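Local structure of cell wall surface anchor family protein (Streptococcus agalactiae serogroup V, 3PF2) at residues T4-T9 with Y158-D163; G68-N73 with A104-G109; K14-D19 with F131-V136. The protein forms the shaft of the type 1 pilus of group B Streptococcus as its major backbone pilin, here as a calcium-binding C-terminal two-domain fragment. All coordinates share one frame; numbering follows the deposited sequence.

Contact 1. Residues T4-T9 with Y158-D163; sequences TDEPKT and YDHTPD. With CA (calcium ion), chain C.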
ATOM      1  N   THR A   4      13.682  18.364 -24.440  1.00 28.68           N
ATOM      2  CA  THR A   4      13.648  19.538 -23.562  1.00 27.15           C
ATOM      3  C   THR A   4      14.190  19.207 -22.178  1.00 25.85           C
ATOM      4  O   THR A   4      14.448  18.048 -21.861  1.00 25.39           O
ATOM      5  CB  THR A   4      12.214  20.113 -23.382  1.00 27.30           C
ATOM      6  OG1 THR A   4      11.424  19.213 -22.588  1.00 27.15           O
ATOM      7  CG2 THR A   4      11.530  20.362 -24.734  1.00 27.69           C
ATOM      8  N   ASP A   5      14.348  20.238 -21.354  1.00 24.38           N
ATOM      9  CA  ASP A   5      14.715  20.070 -19.948  1.00 23.44           C
ATOM     10  C   ASP A   5      13.465  20.072 -19.064  1.00 21.72           C
ATOM     11  O   ASP A   5      13.572  20.139 -17.835  1.00 21.13           O
ATOM     12  CB  ASP A   5      15.654  21.204 -19.503  1.00 24.56           C
ATOM     13  CG  ASP A   5      15.070  22.589 -19.775  1.00 26.97           C
ATOM     14  OD1 ASP A   5      13.847  22.687 -20.044  1.00 30.20           O
ATOM     15  OD2 ASP A   5      15.829  23.586 -19.731  1.00 30.66           O
ATOM     16  N   GLU A   6      12.289  20.039 -19.695  1.00 19.08           N
ATOM     17  CA  GLU A   6      11.020  20.124 -18.974  1.00 17.62           C
ATOM     18  C   GLU A   6      10.820  18.849 -18.137  1.00 16.06           C
ATOM     19  O   GLU A   6      11.412  17.819 -18.451  1.00 16.04           O
ATOM     20  CB  GLU A   6       9.869  20.365 -19.954  1.00 17.32           C
ATOM     21  CG  GLU A   6       9.872  21.794 -20.535  1.00 18.33           C
ATOM     22  CD  GLU A   6       8.929  21.978 -21.717  1.00 18.90           C
ATOM     23  OE1 GLU A   6       7.802  21.441 -21.694  1.00 18.69           O
ATOM     24  OE2 GLU A   6       9.322  22.673 -22.687  1.00 19.94           O
ATOM     25  N   PRO A   7      10.009  18.925 -17.065  1.00 15.37           N
ATOM     26  CA  PRO A   7       9.978  17.797 -16.101  1.00 14.48           C
ATOM     27  C   PRO A   7       9.500  16.435 -16.634  1.00 13.98           C
ATOM     28  O   PRO A   7       8.495  16.353 -17.335  1.00 13.97           O
ATOM     29  CB  PRO A   7       9.015  18.284 -15.017  1.00 14.36           C
ATOM     30  CG  PRO A   7       9.053  19.788 -15.113  1.00 15.21           C
ATOM     31  CD  PRO A   7       9.198  20.066 -16.589  1.00 14.99           C
ATOM     32  N   LYS A   8      10.261  15.395 -16.311  1.00 12.94           N
ATOM     33  CA  LYS A   8       9.819  14.010 -16.488  1.00 12.38           C
ATOM     34  C   LYS A   8       9.426  13.546 -15.098  1.00 11.64           C
ATOM     35  O   LYS A   8      10.058  13.930 -14.108  1.00 12.12           O
ATOM     36  CB  LYS A   8      10.972  13.155 -17.003  1.00 12.33           C
ATOM     37  CG  LYS A   8      11.259  13.296 -18.492  1.00 15.34           C
ATOM     38  CD  LYS A   8      12.031  14.570 -18.767  1.00 17.80           C
ATOM     39  CE  LYS A   8      12.278  14.749 -20.231  1.00 19.36           C
ATOM     40  NZ  LYS A   8      12.604  16.183 -20.463  1.00 17.22           N
ATOM     41  N   THR A   9       8.402  12.708 -15.020  1.00 11.06           N
ATOM     42  CA  THR A   9       7.877  12.277 -13.725  1.00 10.49           C
ATOM     43  C   THR A   9       7.821  10.761 -13.626  1.00 10.72           C
ATOM     44  O   THR A   9       7.743  10.069 -14.625  1.00 11.44           O
ATOM     45  CB  THR A   9       6.472  12.870 -13.451  1.00 10.86           C
ATOM     46  OG1 THR A   9       5.640  12.713 -14.613  1.00 10.03           O
ATOM     47  CG2 THR A   9       6.592  14.359 -13.114  1.00  9.76           C
ATOM     48  N   TYR A 158       3.057  22.072 -14.886  1.00 13.10           N
ATOM     49  CA  TYR A 158       4.180  23.004 -14.762  1.00 13.19           C
ATOM     50  C   TYR A 158       4.073  24.105 -15.810  1.00 13.99           C
ATOM     51  O   TYR A 158       3.594  23.865 -16.932  1.00 13.29           O
ATOM     52  CB  TYR A 158       5.506  22.259 -14.898  1.00 13.07           C
ATOM     53  CG  TYR A 158       5.761  21.685 -16.274  1.00 13.61           C
ATOM     54  CD1 TYR A 158       6.411  22.444 -17.265  1.00 14.48           C
ATOM     55  CD2 TYR A 158       5.352  20.381 -16.593  1.00 14.98           C
ATOM     56  CE1 TYR A 158       6.644  21.925 -18.537  1.00 13.50           C
ATOM     57  CE2 TYR A 158       5.592  19.850 -17.870  1.00 14.60           C
ATOM     58  CZ  TYR A 158       6.236  20.631 -18.821  1.00 14.55           C
ATOM     59  OH  TYR A 158       6.474  20.123 -20.058  1.00 14.21           O
ATOM     60  N   ASP A 159       4.492  25.314 -15.438  1.00 13.81           N
ATOM     61  CA  ASP A 159       4.538  26.435 -16.367  1.00 13.83           C
ATOM     62  C   ASP A 159       5.985  26.904 -16.430  1.00 14.69           C
ATOM     63  O   ASP A 159       6.476  27.573 -15.499  1.00 15.65           O
ATOM     64  CB  ASP A 159       3.581  27.564 -15.918  1.00 13.24           C
ATOM     65  CG  ASP A 159       3.507  28.724 -16.923  1.00 11.54           C
ATOM     66  OD1 ASP A 159       4.461  28.917 -17.680  1.00 11.61           O
ATOM     67  OD2 ASP A 159       2.490  29.448 -16.909  1.00 14.51           O
ATOM     68  N   HIS A 160       6.654  26.524 -17.521  1.00 14.84           N
ATOM     69  CA  HIS A 160       8.074  26.784 -17.753  1.00 15.93           C
ATOM     70  C   HIS A 160       8.362  28.118 -18.437  1.00 15.34           C
ATOM     71  O   HIS A 160       9.531  28.481 -18.624  1.00 16.08           O
ATOM     72  CB  HIS A 160       8.724  25.637 -18.558  1.00 15.82           C
ATOM     73  CG  HIS A 160       8.498  25.695 -20.042  1.00 17.86           C
ATOM     74  ND1 HIS A 160       9.439  26.189 -20.915  1.00 19.05           N
ATOM     75  CD2 HIS A 160       7.468  25.264 -20.808  1.00 17.59           C
ATOM     76  CE1 HIS A 160       8.988  26.098 -22.154  1.00 17.80           C
ATOM     77  NE2 HIS A 160       7.789  25.549 -22.116  1.00 18.90           N
ATOM     78  N   THR A 161       7.307  28.826 -18.828  1.00 15.99           N
ATOM     79  CA  THR A 161       7.480  30.087 -19.565  1.00 16.04           C
ATOM     80  C   THR A 161       7.303  31.335 -18.693  1.00 16.29           C
ATOM     81  O   THR A 161       6.221  31.573 -18.182  1.00 17.05           O
ATOM     82  CB  THR A 161       6.547  30.165 -20.792  1.00 15.75           C
ATOM     83  OG1 THR A 161       5.192  29.925 -20.390  1.00 15.51           O
ATOM     84  CG2 THR A 161       6.967  29.144 -21.835  1.00 15.45           C
ATOM     85  N   PRO A 162       8.372  32.146 -18.542  1.00 17.00           N
ATOM     86  CA  PRO A 162       8.277  33.373 -17.750  1.00 17.60           C
ATOM     87  C   PRO A 162       7.621  34.493 -18.574  1.00 18.25           C
ATOM     88  O   PRO A 162       8.194  35.570 -18.730  1.00 18.74           O
ATOM     89  CB  PRO A 162       9.740  33.701 -17.430  1.00 17.72           C
ATOM     90  CG  PRO A 162      10.521  33.139 -18.577  1.00 18.11           C
ATOM     91  CD  PRO A 162       9.713  31.953 -19.117  1.00 17.17           C
ATOM     92  N   ASP A 163       6.420  34.228 -19.080  1.00 18.44           N
ATOM     93  CA  ASP A 163       5.748  35.150 -19.994  1.00 18.56           C
ATOM     94  C   ASP A 163       4.568  35.903 -19.364  1.00 18.85           C
ATOM     95  O   ASP A 163       3.813  36.592 -20.068  1.00 19.18           O
ATOM     96  CB  ASP A 163       5.333  34.409 -21.280  1.00 18.36           C
ATOM     97  CG  ASP A 163       4.353  33.273 -21.026  1.00 17.95           C
ATOM     98  OD1 ASP A 163       4.064  32.957 -19.844  1.00 13.60           O
ATOM     99  OD2 ASP A 163       3.850  32.701 -22.016  1.00 18.18           O
TER
HETATM  100 CA    CA C   2       3.777  31.022 -18.490  1.00 14.99          CA
HETATM  101  O   HOH W   1       7.580  17.531 -19.496  1.00 19.10           O
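E6 and Y158 meet with their side chains crossing at about a right angle. The phenol OH of Y158 donates a very short hydrogen bond to E6 OE1, 2.5 Å from oxygen to oxygen. OE1 lies at the ring edge, in its plane, while the carboxylate is turned 61° against the ring. OE1 also forms a salt bridge with K169, on the neighbouring strand 169-171. P7 takes a face of the same ring. Its CD sits over the centre, 3.5 Å from the centroid of the Y158 ring, in a CH-pi contact. The ring reaches the proline because CG of Y158 stands between the backbone N and the carbonyl carbon (chi1 67°). A water links the two residues, giving hydrogen bonds to P7 O and to Y158 OH.

The other carboxylate oxygen faces H160. The carboxylate stacks on the imidazole, their planes 21° apart, with E6 OE2 lying 3.3 Å from H160 NE2 above the rim. The angle is too poor for a hydrogen bond. T161 CG2 lies over the opposite face, toward its rim.

The residues flanking H160 bind calcium: D159 through both carboxylate oxygens, T161 through O and OG1. D163 adds OD1. E45, A165 and N167 complete the site. D159 OD1 also accepts from T161 N, an Asx turn.

The N-terminal loop is thus pinned to Y158 and H160, next to the calcium-binding residues. With a phenol and a lysine both gripping OE1, E6 is probably held as a carboxylate in this buried place.

Contact 2. Residues G68-N73 with A104-G109; sequences GSKTLN and AELLKG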
ATOM      1  N   GLY A  68      18.239  16.381  -4.294  1.00 18.76           N
ATOM      2  CA  GLY A  68      19.590  15.923  -3.956  1.00 19.45           C
ATOM      3  C   GLY A  68      19.643  15.827  -2.446  1.00 20.53           C
ATOM      4  O   GLY A  68      18.716  15.311  -1.831  1.00 20.31           O
ATOM      5  N   SER A  69      20.697  16.375  -1.849  1.00 21.53           N
ATOM      6  CA  SER A  69      20.884  16.334  -0.398  1.00 22.31           C
ATOM      7  C   SER A  69      20.066  17.402   0.320  1.00 23.08           C
ATOM      8  O   SER A  69      20.047  17.452   1.552  1.00 23.45           O
ATOM      9  CB  SER A  69      22.357  16.538  -0.059  1.00 22.81           C
ATOM     10  OG  SER A  69      22.736  17.864  -0.375  1.00 22.74           O
ATOM     11  N   LYS A  70      19.406  18.267  -0.444  1.00 23.13           N
ATOM     12  CA  LYS A  70      18.768  19.446   0.128  1.00 23.71           C
ATOM     13  C   LYS A  70      17.313  19.217   0.479  1.00 23.57           C
ATOM     14  O   LYS A  70      16.592  18.507  -0.232  1.00 23.59           O
ATOM     15  CB  LYS A  70      18.900  20.627  -0.833  1.00 24.10           C
ATOM     16  CG  LYS A  70      20.321  21.116  -0.989  1.00 26.95           C
ATOM     17  CD  LYS A  70      20.507  22.485  -0.378  1.00 31.05           C
ATOM     18  CE  LYS A  70      21.924  23.011  -0.611  1.00 33.22           C
ATOM     19  NZ  LYS A  70      22.241  23.316  -2.043  1.00 33.85           N
ATOM     20  N   THR A  71      16.880  19.842   1.570  1.00 23.14           N
ATOM     21  CA  THR A  71      15.500  19.729   2.031  1.00 23.20           C
ATOM     22  C   THR A  71      14.682  20.972   1.696  1.00 23.05           C
ATOM     23  O   THR A  71      15.159  22.105   1.866  1.00 23.55           O
ATOM     24  CB  THR A  71      15.438  19.496   3.561  1.00 22.67           C
ATOM     25  OG1 THR A  71      16.302  18.408   3.923  1.00 23.85           O
ATOM     26  CG2 THR A  71      14.029  19.208   4.006  1.00 22.91           C
ATOM     27  N   LEU A  72      13.455  20.755   1.224  1.00 22.72           N
ATOM     28  CA  LEU A  72      12.471  21.825   1.091  1.00 22.17           C
ATOM     29  C   LEU A  72      11.484  21.819   2.258  1.00 22.71           C
ATOM     30  O   LEU A  72      11.088  20.757   2.743  1.00 22.72           O
ATOM     31  CB  LEU A  72      11.727  21.728  -0.246  1.00 21.97           C
ATOM     32  CG  LEU A  72      12.540  21.793  -1.539  1.00 21.49           C
ATOM     33  CD1 LEU A  72      11.596  21.756  -2.732  1.00 21.33           C
ATOM     34  CD2 LEU A  72      13.423  23.023  -1.619  1.00 23.35           C
ATOM     35  N   ASN A  73      11.079  23.007   2.699  1.00 22.49           N
ATOM     36  CA  ASN A  73      10.297  23.141   3.930  1.00 22.97           C
ATOM     37  C   ASN A  73       8.846  23.519   3.698  1.00 22.95           C
ATOM     38  O   ASN A  73       8.546  24.422   2.922  1.00 23.63           O
ATOM     39  CB  ASN A  73      10.966  24.149   4.866  1.00 22.76           C
ATOM     40  CG  ASN A  73      12.458  23.927   4.980  1.00 23.36           C
ATOM     41  OD1 ASN A  73      13.249  24.846   4.778  1.00 26.45           O
ATOM     42  ND2 ASN A  73      12.858  22.690   5.281  1.00 23.03           N
ATOM     43  N   ALA A 104      15.605  27.286  -7.149  1.00 30.62           N
ATOM     44  CA  ALA A 104      16.611  27.203  -8.210  1.00 31.21           C
ATOM     45  C   ALA A 104      18.040  27.396  -7.692  1.00 31.62           C
ATOM     46  O   ALA A 104      18.973  26.739  -8.172  1.00 31.23           O
ATOM     47  CB  ALA A 104      16.307  28.209  -9.320  1.00 31.12           C
ATOM     48  N   GLU A 105      18.207  28.297  -6.719  1.00 32.15           N
ATOM     49  CA  GLU A 105      19.528  28.556  -6.126  1.00 32.67           C
ATOM     50  C   GLU A 105      20.091  27.358  -5.370  1.00 32.33           C
ATOM     51  O   GLU A 105      21.300  27.127  -5.386  1.00 32.26           O
ATOM     52  CB  GLU A 105      19.513  29.785  -5.210  1.00 33.28           C
ATOM     53  CG  GLU A 105      19.940  31.085  -5.890  1.00 35.44           C
ATOM     54  CD  GLU A 105      21.278  30.979  -6.617  1.00 38.61           C
ATOM     55  OE1 GLU A 105      22.293  30.584  -5.992  1.00 39.98           O
ATOM     56  OE2 GLU A 105      21.311  31.298  -7.824  1.00 40.20           O
ATOM     57  N   LEU A 106      19.208  26.605  -4.720  1.00 32.15           N
ATOM     58  CA  LEU A 106      19.588  25.373  -4.023  1.00 32.25           C
ATOM     59  C   LEU A 106      20.230  24.337  -4.953  1.00 32.12           C
ATOM     60  O   LEU A 106      21.029  23.504  -4.509  1.00 32.18           O
ATOM     61  CB  LEU A 106      18.380  24.761  -3.313  1.00 32.10           C
ATOM     62  CG  LEU A 106      17.654  25.608  -2.269  1.00 32.34           C
ATOM     63  CD1 LEU A 106      16.441  24.865  -1.744  1.00 32.28           C
ATOM     64  CD2 LEU A 106      18.580  26.016  -1.119  1.00 32.02           C
ATOM     65  N   LEU A 107      19.890  24.408  -6.240  1.00 31.84           N
ATOM     66  CA  LEU A 107      20.406  23.469  -7.239  1.00 31.24           C
ATOM     67  C   LEU A 107      21.873  23.693  -7.606  1.00 31.06           C
ATOM     68  O   LEU A 107      22.495  22.839  -8.241  1.00 31.18           O
ATOM     69  CB  LEU A 107      19.555  23.522  -8.515  1.00 31.22           C
ATOM     70  CG  LEU A 107      18.028  23.469  -8.416  1.00 31.28           C
ATOM     71  CD1 LEU A 107      17.412  23.792  -9.769  1.00 30.43           C
ATOM     72  CD2 LEU A 107      17.543  22.114  -7.908  1.00 31.39           C
ATOM     73  N   LYS A 108      22.423  24.840  -7.218  1.00 30.89           N
ATOM     74  CA  LYS A 108      23.777  25.199  -7.621  1.00 30.75           C
ATOM     75  C   LYS A 108      24.796  24.188  -7.095  1.00 30.02           C
ATOM     76  O   LYS A 108      24.821  23.866  -5.903  1.00 29.90           O
ATOM     77  CB  LYS A 108      24.115  26.626  -7.172  1.00 31.06           C
ATOM     78  CG  LYS A 108      23.401  27.722  -7.981  1.00 32.99           C
ATOM     79  CD  LYS A 108      24.218  28.200  -9.180  1.00 36.15           C
ATOM     80  CE  LYS A 108      25.497  28.931  -8.743  1.00 37.78           C
ATOM     81  NZ  LYS A 108      26.112  29.723  -9.849  1.00 38.58           N
ATOM     82  N   GLY A 109      25.608  23.673  -8.010  1.00 29.31           N
ATOM     83  CA  GLY A 109      26.577  22.643  -7.685  1.00 28.46           C
ATOM     84  C   GLY A 109      26.048  21.227  -7.878  1.00 27.74           C
ATOM     85  O   GLY A 109      26.828  20.276  -7.898  1.00 27.93           O
TER
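L106 of helix 100-106 packs against K70 and L72 of strand 70-72. This strand is an outer strand of an antiparallel sheet in the first of the two Ig-like domains. The helix lies in the connection between strand 90-95 of the other antiparallel sheet of the domain and strand 132-140. The contact therefore joins an edge strand of one sheet to a helix in the link between the two sheets. It lies away from both calcium sites.

The apolar part centres on the two methyl branches of L106, which serve different partners. CD1 meets L72 CD2 at 3.5 Å, a close methyl-to-methyl contact. CD2 lies against the aliphatic part of K70, 4.1 Å from its CD. L72 does not direct its CB straight at the helix, but its CD2 branch reaches L106. The two leucine side chains cross at a slant, so they meet through these methyls and not along their lengths. L72 also touches I67 of strand 57-67, its neighbour in the sheet, and H77 in a loop.

The polar part is a single hydrogen bond from a side chain to the backbone. The K70 chain bends twice, at chi2 (-111°) and at chi4 (67°). These bends carry the ammonium group past L106 to its carbonyl. The methylenes of K70 can then lie beside the leucine while the charged end holds the L106 carbonyl. M110 also touches K70. The bond runs from K70 NZ to L106 O over 2.8 Å, with NZ in the carbonyl plane, on a lone pair, at a C=O...N angle of 131°.

Contact 3. Residues K14-D19 with F131-V136; sequences KKLGQD and FLEIPV. With CA (calcium ion), chain B.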
ATOM      1  N   LYS A  14       7.569   1.946  -1.664  1.00 10.00           N
ATOM      2  CA  LYS A  14       8.411   1.270  -0.649  1.00 10.12           C
ATOM      3  C   LYS A  14       9.769   1.935  -0.483  1.00 10.61           C
ATOM      4  O   LYS A  14      10.142   2.320   0.634  1.00 10.14           O
ATOM      5  CB  LYS A  14       8.516  -0.263  -0.874  1.00 10.13           C
ATOM      6  CG  LYS A  14       9.171  -1.061   0.297  1.00 11.13           C
ATOM      7  CD  LYS A  14       8.896  -2.566   0.142  1.00 12.21           C
ATOM      8  CE  LYS A  14       9.476  -3.346   1.294  1.00 12.35           C
ATOM      9  NZ  LYS A  14       9.125  -4.810   1.176  1.00 12.19           N
ATOM     10  N   LYS A  15      10.513   2.051  -1.580  1.00 10.76           N
ATOM     11  CA  LYS A  15      11.770   2.775  -1.596  1.00 11.19           C
ATOM     12  C   LYS A  15      12.037   3.233  -3.020  1.00 11.11           C
ATOM     13  O   LYS A  15      11.411   2.749  -3.975  1.00 11.19           O
ATOM     14  CB  LYS A  15      12.918   1.868  -1.134  1.00 11.29           C
ATOM     15  CG  LYS A  15      13.191   0.696  -2.092  1.00 11.35           C
ATOM     16  CD  LYS A  15      14.042  -0.388  -1.439  1.00 12.96           C
ATOM     17  CE  LYS A  15      14.497  -1.408  -2.469  1.00 12.82           C
ATOM     18  NZ  LYS A  15      15.076  -2.617  -1.761  1.00 12.93           N
ATOM     19  N   LEU A  16      13.010   4.128  -3.173  1.00 11.08           N
ATOM     20  CA  LEU A  16      13.407   4.556  -4.513  1.00 11.13           C
ATOM     21  C   LEU A  16      13.894   3.388  -5.338  1.00 11.26           C
ATOM     22  O   LEU A  16      14.765   2.609  -4.896  1.00 12.69           O
ATOM     23  CB  LEU A  16      14.489   5.646  -4.452  1.00 10.72           C
ATOM     24  CG  LEU A  16      13.990   6.995  -3.928  1.00 11.03           C
ATOM     25  CD1 LEU A  16      15.183   7.934  -3.742  1.00 13.81           C
ATOM     26  CD2 LEU A  16      12.986   7.602  -4.915  1.00 12.12           C
ATOM     27  N   GLY A  17      13.312   3.255  -6.526  1.00 11.22           N
ATOM     28  CA  GLY A  17      13.714   2.234  -7.481  1.00 11.70           C
ATOM     29  C   GLY A  17      12.812   1.012  -7.479  1.00 11.83           C
ATOM     30  O   GLY A  17      12.988   0.119  -8.320  1.00 12.93           O
ATOM     31  N   GLN A  18      11.839   0.974  -6.569  1.00 10.15           N
ATOM     32  CA  GLN A  18      10.936  -0.183  -6.467  1.00 10.31           C
ATOM     33  C   GLN A  18       9.536   0.202  -6.947  1.00 10.25           C
ATOM     34  O   GLN A  18       9.054   1.288  -6.619  1.00 10.65           O
ATOM     35  CB  GLN A  18      10.904  -0.723  -5.030  1.00 10.07           C
ATOM     36  CG  GLN A  18      10.004  -1.990  -4.861  1.00  9.93           C
ATOM     37  CD  GLN A  18      10.299  -2.839  -3.609  1.00 10.75           C
ATOM     38  OE1 GLN A  18       9.596  -3.823  -3.346  1.00 14.16           O
ATOM     39  NE2 GLN A  18      11.302  -2.471  -2.848  1.00  8.46           N
ATOM     40  N   ASP A  19       8.886  -0.692  -7.706  1.00 10.03           N
ATOM     41  CA  ASP A  19       7.579  -0.396  -8.286  1.00  9.81           C
ATOM     42  C   ASP A  19       6.446  -1.322  -7.839  1.00 10.22           C
ATOM     43  O   ASP A  19       5.291  -1.115  -8.222  1.00 10.49           O
ATOM     44  CB  ASP A  19       7.668  -0.397  -9.821  1.00 10.50           C
ATOM     45  CG  ASP A  19       8.532   0.742 -10.360  1.00 10.71           C
ATOM     46  OD1 ASP A  19       8.259   1.895  -9.981  1.00  9.21           O
ATOM     47  OD2 ASP A  19       9.489   0.486 -11.145  1.00 12.00           O
ATOM     48  N   PHE A 131      17.126  14.965  -8.071  1.00 14.75           N
ATOM     49  CA  PHE A 131      15.772  15.140  -8.592  1.00 14.26           C
ATOM     50  C   PHE A 131      14.836  15.484  -7.433  1.00 14.22           C
ATOM     51  O   PHE A 131      15.246  15.427  -6.266  1.00 14.83           O
ATOM     52  CB  PHE A 131      15.316  13.872  -9.343  1.00 14.10           C
ATOM     53  CG  PHE A 131      15.181  12.662  -8.466  1.00 14.27           C
ATOM     54  CD1 PHE A 131      13.945  12.349  -7.885  1.00 14.73           C
ATOM     55  CD2 PHE A 131      16.281  11.827  -8.223  1.00 15.22           C
ATOM     56  CE1 PHE A 131      13.810  11.227  -7.044  1.00 14.02           C
ATOM     57  CE2 PHE A 131      16.140  10.703  -7.388  1.00 14.46           C
ATOM     58  CZ  PHE A 131      14.894  10.414  -6.815  1.00 13.82           C
ATOM     59  N   LEU A 132      13.600  15.871  -7.749  1.00 13.70           N
ATOM     60  CA  LEU A 132      12.606  16.193  -6.728  1.00 13.68           C
ATOM     61  C   LEU A 132      11.940  14.913  -6.241  1.00 13.41           C
ATOM     62  O   LEU A 132      11.364  14.157  -7.025  1.00 13.03           O
ATOM     63  CB  LEU A 132      11.550  17.175  -7.244  1.00 13.50           C
ATOM     64  CG  LEU A 132      10.415  17.533  -6.270  1.00 14.27           C
ATOM     65  CD1 LEU A 132      10.951  18.382  -5.120  1.00 12.72           C
ATOM     66  CD2 LEU A 132       9.256  18.261  -6.962  1.00 15.89           C
ATOM     67  N   GLU A 133      12.036  14.689  -4.933  1.00 12.27           N
ATOM     68  CA  GLU A 133      11.530  13.478  -4.298  1.00 12.35           C
ATOM     69  C   GLU A 133      10.518  13.848  -3.228  1.00 12.05           C
ATOM     70  O   GLU A 133      10.828  14.606  -2.310  1.00 12.10           O
ATOM     71  CB  GLU A 133      12.692  12.679  -3.709  1.00 11.78           C
ATOM     72  CG  GLU A 133      12.291  11.510  -2.814  1.00 13.40           C
ATOM     73  CD  GLU A 133      13.482  10.910  -2.078  1.00 14.14           C
ATOM     74  OE1 GLU A 133      14.651  11.299  -2.324  1.00 14.44           O
ATOM     75  OE2 GLU A 133      13.243  10.004  -1.248  1.00 16.98           O
ATOM     76  N   ILE A 134       9.308  13.317  -3.364  1.00 12.07           N
ATOM     77  CA  ILE A 134       8.221  13.577  -2.420  1.00 11.86           C
ATOM     78  C   ILE A 134       7.716  12.263  -1.834  1.00 12.61           C
ATOM     79  O   ILE A 134       6.967  11.533  -2.491  1.00 12.15           O
ATOM     80  CB  ILE A 134       7.022  14.327  -3.072  1.00 11.80           C
ATOM     81  CG1 ILE A 134       7.485  15.595  -3.800  1.00 13.34           C
ATOM     82  CG2 ILE A 134       5.930  14.628  -2.022  1.00 11.11           C
ATOM     83  CD1 ILE A 134       6.371  16.279  -4.552  1.00 15.06           C
ATOM     84  N   PRO A 135       8.124  11.947  -0.595  1.00 13.13           N
ATOM     85  CA  PRO A 135       7.593  10.746   0.054  1.00 13.53           C
ATOM     86  C   PRO A 135       6.197  10.989   0.608  1.00 13.89           C
ATOM     87  O   PRO A 135       5.956  12.013   1.258  1.00 15.24           O
ATOM     88  CB  PRO A 135       8.596  10.468   1.192  1.00 13.79           C
ATOM     89  CG  PRO A 135       9.481  11.667   1.287  1.00 14.82           C
ATOM     90  CD  PRO A 135       9.017  12.712   0.290  1.00 12.92           C
ATOM     91  N   VAL A 136       5.271  10.076   0.320  1.00 12.82           N
ATOM     92  CA  VAL A 136       3.897  10.173   0.793  1.00 13.12           C
ATOM     93  C   VAL A 136       3.537   8.907   1.567  1.00 13.14           C
ATOM     94  O   VAL A 136       3.494   7.812   1.006  1.00 12.93           O
ATOM     95  CB  VAL A 136       2.890  10.425  -0.357  1.00 12.91           C
ATOM     96  CG1 VAL A 136       1.460  10.528   0.182  1.00 13.26           C
ATOM     97  CG2 VAL A 136       3.263  11.713  -1.101  1.00 14.19           C
TER
HETATM   98 CA    CA B   1       8.599   4.036 -10.780  1.00 11.25          CA
HETATM   99  O   HOH W   2      10.375   2.932 -11.934  1.00 11.78           O
HETATM  100  O   HOH W   3       6.953   3.122 -12.213  1.00 13.05           O
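L16 reaches across from a loop to F131 and E133, the latter on strand 132-140. The strand belongs to an antiparallel sheet of the first Ig-like domain. The loop joins strand 9-13 of that sheet to strand 20-22.

The van der Waals contacts come from the two methyls of L16. CD2 makes the apolar one. It approaches the edge of the F131 ring in its plane, 3.9 Å from CZ, and so avoids the ring face. The two side chains arrive from opposite directions. CD1 instead lies against the carboxylate of E133, with E133 OE1 3.7 Å away and OE2 at nearly the same distance. The E133 chain is extended, with CG anti to the backbone N (chi1 170°), and this carries the carboxylate out to the leucine.

No hydrogen bond crosses between the segments. E133 OE1 instead accepts from N125 ND2, which also donates to F131 O, so N125 links the F131 backbone to the E133 side chain. K15 to Q18 form a type II beta turn, with L16 and G17 at its centre. Q18 N bonds back to K15 O, and G17 N donates to D12 OD2.

Metal binding fixes the far end of the loop. D19 OD1 binds calcium at 2.3 Å, alongside D10, K11 and D12. Two waters complete the ligands. One of them, itself 2.4 Å from the ion, also donates to D19 OD2, which braces the carboxylate.

The chemistry thus divides the work. Calcium and the turn shape the loop, and L16 rests it on F131 and E133 through van der Waals contact.

All three contacts lie in the first Ig-like domain, on one side of the centre of the chain. Along the sequence contact 1 spans contact 3, which in turn spans contact 2. Contacts 2 and 3 reach the same antiparallel sheet, through strands 70-72 and 132-140. Their centres are about 17 Å apart, and they touch where L72 CD1 lies 4.2 Å from L132 CD1. Contact 1 touches neither. Its centre is about 18 Å from that of contact 2 and about 21 Å from that of contact 3. Contacts 1 and 3 flank strand 9-13, and each includes ligands of a separate calcium ion. The loop before this strand thus packs near one calcium site, and the loop after it helps form the other.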